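Local coordinates for protein peptidoglycan synthase activator LpoP (Pseudomonas aeruginosa, PDB 6W5Q) that probably activates a peptidoglycan synthase in cell-wall synthesis, as the lipoprotein whose globular C-terminal tetratricopeptide-repeat domain is the part described here, at residues Q86-E98 with A104-S116. Numbering follows the deposited sequence.
With SO4 (sulfate ion), chain J.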
# COMPACT_ATOMS: atom_id res chain seq x y z
N GLN A 86 3.64 -4.49 -8.60
CA GLN A 86 4.03 -3.16 -9.02
C GLN A 86 2.88 -2.44 -9.69
O GLN A 86 2.67 -1.24 -9.45
CB GLN A 86 5.22 -3.25 -9.96
CG GLN A 86 6.37 -4.06 -9.41
CD GLN A 86 7.45 -4.29 -10.44
OE1 GLN A 86 8.00 -5.39 -10.54
NE2 GLN A 86 7.76 -3.26 -11.19
N ALA A 87 2.14 -3.14 -10.55
CA ALA A 87 0.92 -2.59 -11.13
C ALA A 87 -0.04 -2.12 -10.04
O ALA A 87 -0.57 -1.01 -10.09
CB ALA A 87 0.24 -3.63 -12.03
N GLY A 88 -0.27 -2.97 -9.04
CA GLY A 88 -1.12 -2.57 -7.93
C GLY A 88 -0.62 -1.32 -7.23
O GLY A 88 -1.39 -0.39 -6.97
N LEU A 89 0.68 -1.27 -6.92
CA LEU A 89 1.24 -0.12 -6.21
C LEU A 89 1.12 1.16 -7.05
O LEU A 89 0.75 2.22 -6.54
CB LEU A 89 2.69 -0.42 -5.81
CG LEU A 89 2.89 -1.41 -4.63
CD1 LEU A 89 4.25 -2.10 -4.67
CD2 LEU A 89 2.70 -0.75 -3.23
N TRP A 90 1.39 1.07 -8.36
CA TRP A 90 1.25 2.26 -9.19
C TRP A 90 -0.19 2.77 -9.20
O TRP A 90 -0.42 3.99 -9.12
CB TRP A 90 1.74 1.99 -10.61
CG TRP A 90 3.22 2.12 -10.78
CD1 TRP A 90 4.08 1.16 -11.21
CD2 TRP A 90 4.02 3.30 -10.53
NE1 TRP A 90 5.37 1.65 -11.24
CE2 TRP A 90 5.36 2.96 -10.83
CE3 TRP A 90 3.74 4.59 -10.08
CZ2 TRP A 90 6.41 3.87 -10.69
CZ3 TRP A 90 4.79 5.50 -9.94
CH2 TRP A 90 6.11 5.12 -10.24
N GLU A 91 -1.17 1.87 -9.30
CA GLU A 91 -2.57 2.29 -9.23
C GLU A 91 -2.87 3.00 -7.91
O GLU A 91 -3.55 4.02 -7.89
CB GLU A 91 -3.51 1.09 -9.41
CG GLU A 91 -4.98 1.46 -9.17
CD GLU A 91 -5.48 2.57 -10.12
OE1 GLU A 91 -4.94 2.70 -11.25
OE2 GLU A 91 -6.42 3.32 -9.74
N LEU A 92 -2.34 2.48 -6.80
CA LEU A 92 -2.44 3.18 -5.52
C LEU A 92 -1.81 4.56 -5.59
O LEU A 92 -2.34 5.53 -5.04
CB LEU A 92 -1.78 2.36 -4.41
CG LEU A 92 -2.67 1.47 -3.55
CD1 LEU A 92 -3.49 0.51 -4.41
CD2 LEU A 92 -1.81 0.72 -2.50
N ILE A 93 -0.65 4.67 -6.24
CA ILE A 93 0.02 5.97 -6.34
C ILE A 93 -0.81 6.94 -7.18
O ILE A 93 -0.94 8.12 -6.84
CB ILE A 93 1.44 5.77 -6.91
CG1 ILE A 93 2.30 5.01 -5.90
CG2 ILE A 93 2.06 7.12 -7.31
CD1 ILE A 93 3.61 4.54 -6.45
N ALA A 94 -1.39 6.45 -8.28
CA ALA A 94 -2.29 7.25 -9.10
C ALA A 94 -3.45 7.78 -8.27
O ALA A 94 -3.82 8.96 -8.36
CB ALA A 94 -2.83 6.41 -10.27
N GLN A 95 -4.04 6.91 -7.45
CA GLN A 95 -5.19 7.32 -6.66
C GLN A 95 -4.80 8.32 -5.60
O GLN A 95 -5.58 9.23 -5.29
CB GLN A 95 -5.85 6.10 -6.04
CG GLN A 95 -6.35 5.12 -7.06
CD GLN A 95 -7.15 4.03 -6.43
OE1 GLN A 95 -7.51 3.05 -7.09
NE2 GLN A 95 -7.45 4.19 -5.14
N ALA A 96 -3.59 8.18 -5.06
CA ALA A 96 -3.10 9.15 -4.08
C ALA A 96 -2.78 10.50 -4.73
O ALA A 96 -2.98 11.55 -4.11
CB ALA A 96 -1.86 8.58 -3.38
N ARG A 97 -2.25 10.51 -5.97
CA ARG A 97 -2.04 11.79 -6.65
C ARG A 97 -3.37 12.47 -6.93
O ARG A 97 -3.50 13.68 -6.72
CB ARG A 97 -1.28 11.60 -7.97
CG ARG A 97 0.08 10.93 -7.82
CD ARG A 97 0.97 11.72 -6.90
NE ARG A 97 0.88 13.15 -7.14
CZ ARG A 97 1.56 14.06 -6.45
NH1 ARG A 97 2.36 13.68 -5.47
NH2 ARG A 97 1.43 15.35 -6.73
N GLU A 98 -4.34 11.70 -7.43
CA GLU A 98 -5.68 12.21 -7.71
C GLU A 98 -6.28 12.93 -6.50
O GLU A 98 -6.83 14.03 -6.62
CB GLU A 98 -6.60 11.05 -8.12
CG GLU A 98 -6.51 10.67 -9.56
CD GLU A 98 -7.40 9.50 -9.94
OE1 GLU A 98 -7.68 8.63 -9.07
OE2 GLU A 98 -7.82 9.44 -11.11
N ALA A 104 -2.30 14.98 -13.49
CA ALA A 104 -1.18 14.63 -14.38
C ALA A 104 -0.37 13.48 -13.80
O ALA A 104 -0.20 12.43 -14.44
CB ALA A 104 -0.30 15.86 -14.64
N GLY A 105 0.13 13.63 -12.57
CA GLY A 105 0.84 12.54 -11.91
C GLY A 105 0.02 11.28 -11.74
O GLY A 105 0.59 10.18 -11.67
N ALA A 106 -1.30 11.40 -11.68
CA ALA A 106 -2.15 10.21 -11.63
C ALA A 106 -2.18 9.48 -12.98
O ALA A 106 -2.17 8.25 -13.02
CB ALA A 106 -3.55 10.63 -11.20
N ALA A 107 -2.24 10.22 -14.09
CA ALA A 107 -2.23 9.58 -15.40
C ALA A 107 -0.87 8.97 -15.69
O ALA A 107 -0.77 7.89 -16.29
CB ALA A 107 -2.60 10.58 -16.49
N LEU A 108 0.19 9.65 -15.26
CA LEU A 108 1.53 9.17 -15.50
C LEU A 108 1.79 7.92 -14.68
O LEU A 108 2.56 7.05 -15.10
CB LEU A 108 2.54 10.26 -15.15
CG LEU A 108 2.54 11.47 -16.10
CD1 LEU A 108 3.52 12.53 -15.67
CD2 LEU A 108 2.86 11.01 -17.51
N ALA A 109 1.15 7.81 -13.52
CA ALA A 109 1.32 6.62 -12.69
C ALA A 109 0.55 5.46 -13.28
O ALA A 109 1.06 4.34 -13.34
CB ALA A 109 0.87 6.91 -11.26
N ARG A 110 -0.68 5.71 -13.75
CA ARG A 110 -1.47 4.65 -14.37
C ARG A 110 -0.82 4.18 -15.66
O ARG A 110 -1.06 3.05 -16.09
CB ARG A 110 -2.89 5.13 -14.66
CG ARG A 110 -3.67 5.52 -13.44
CD ARG A 110 -5.17 5.33 -13.62
NE ARG A 110 -5.83 5.24 -12.32
CZ ARG A 110 -6.31 6.28 -11.65
NH1 ARG A 110 -6.23 7.50 -12.18
NH2 ARG A 110 -6.87 6.10 -10.45
N GLN A 111 -0.02 5.05 -16.29
CA GLN A 111 0.76 4.66 -17.46
C GLN A 111 1.82 3.63 -17.10
O GLN A 111 2.09 2.70 -17.87
CB GLN A 111 1.42 5.88 -18.09
CG GLN A 111 0.84 6.34 -19.38
CD GLN A 111 1.79 7.26 -20.12
OE1 GLN A 111 2.95 7.42 -19.72
NE2 GLN A 111 1.32 7.87 -21.20
N LYS A 112 2.45 3.79 -15.92
CA LYS A 112 3.49 2.86 -15.49
C LYS A 112 2.91 1.55 -15.03
O LYS A 112 3.56 0.51 -15.15
CB LYS A 112 4.35 3.48 -14.38
CG LYS A 112 4.72 4.90 -14.65
CD LYS A 112 5.74 5.46 -13.71
CE LYS A 112 6.04 6.92 -14.10
NZ LYS A 112 6.69 7.70 -13.02
N ALA A 113 1.70 1.58 -14.48
CA ALA A 113 1.03 0.35 -14.10
C ALA A 113 0.72 -0.50 -15.32
O ALA A 113 0.77 -1.74 -15.25
CB ALA A 113 -0.25 0.68 -13.32
N LYS A 114 0.45 0.13 -16.47
CA LYS A 114 0.02 -0.59 -17.66
C LYS A 114 1.19 -1.14 -18.46
O LYS A 114 1.01 -2.11 -19.20
CB LYS A 114 -0.84 0.32 -18.55
CG LYS A 114 -2.36 0.34 -18.21
CD LYS A 114 -2.62 0.39 -16.69
CE LYS A 114 -3.96 1.01 -16.32
NZ LYS A 114 -3.92 1.59 -14.94
N VAL A 115 2.38 -0.56 -18.31
CA VAL A 115 3.57 -1.09 -18.97
C VAL A 115 4.71 -1.12 -17.96
O VAL A 115 5.45 -0.14 -17.79
CB VAL A 115 3.92 -0.28 -20.24
CG1 VAL A 115 3.92 1.22 -19.98
CG2 VAL A 115 5.24 -0.74 -20.83
N SER A 116 4.85 -2.23 -17.25
CA SER A 116 5.89 -2.35 -16.24
C SER A 116 6.93 -3.38 -16.65
O SER A 116 7.78 -3.12 -17.50
CB SER A 116 5.29 -2.70 -14.87
OG SER A 116 5.12 -4.10 -14.71
S SO4 J . 9.48 7.13 -10.92
O1 SO4 J . 8.53 8.20 -10.57
O2 SO4 J . 10.84 7.64 -10.81
O3 SO4 J . 9.32 6.00 -10.01
O4 SO4 J . 9.25 6.66 -12.29
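R110 of helix 104-114 reaches over A94 to hold two glutamates of helix 86-98, the helices' chief polar link. Extended from CG to NE, its chain carries the guanidinium between E91 and E98, two turns apart. E91 is gripped side-on: R110 NE gives a 2.9 Å bond to the syn lone pair of E91 OE1, while R110 NH2 binds E91 OE2. With CG anti to the backbone N (chi1 173°) and a bend at chi2, E91 turns its carboxylate to the arginine. R110 presents its NH1 and NH2 end to E98, whose oxygens are met from above the carboxylate plane; R110 NH1 lies 2.7 Å from E98 OE2, and NH2, shared by both acids, makes a nearly straight bond to E98 OE1 (170°). Four bonds fix the guanidinium's rotation, and A94 CB covers the centre of one face. K114 adds a long salt bridge to E91.

Between the helices, alanines permit an axis separation of 7.6 Å. A106 CB rests 3.3 Å from A94 O, A109 CB packs on A94 and I93, and A113 CB meets W90 CB at 3.6 Å. G105 has no side chain to crowd R97, whose CG lies along the glycine backbone and whose NE pairs with D102.

W90 supplies the broad surface. K112 CD makes a CH-pi contact 3.6 Å from the centroid of its six-membered ring, and the extended lysine carries NZ to a 2.9 Å hydrogen bond with O4 of a sulfate, probably from the crystallisation liquor, whose O3 lies at the ring edge.

Such antiparallel helix packing suits a tetratricopeptide-repeat fold. Helix 83-99 lies between the C-terminal helix and the preceding ones: W90 and I93 also touch helix 65-78, whereas L89 and L92 pack on Y53 of helix 49-61.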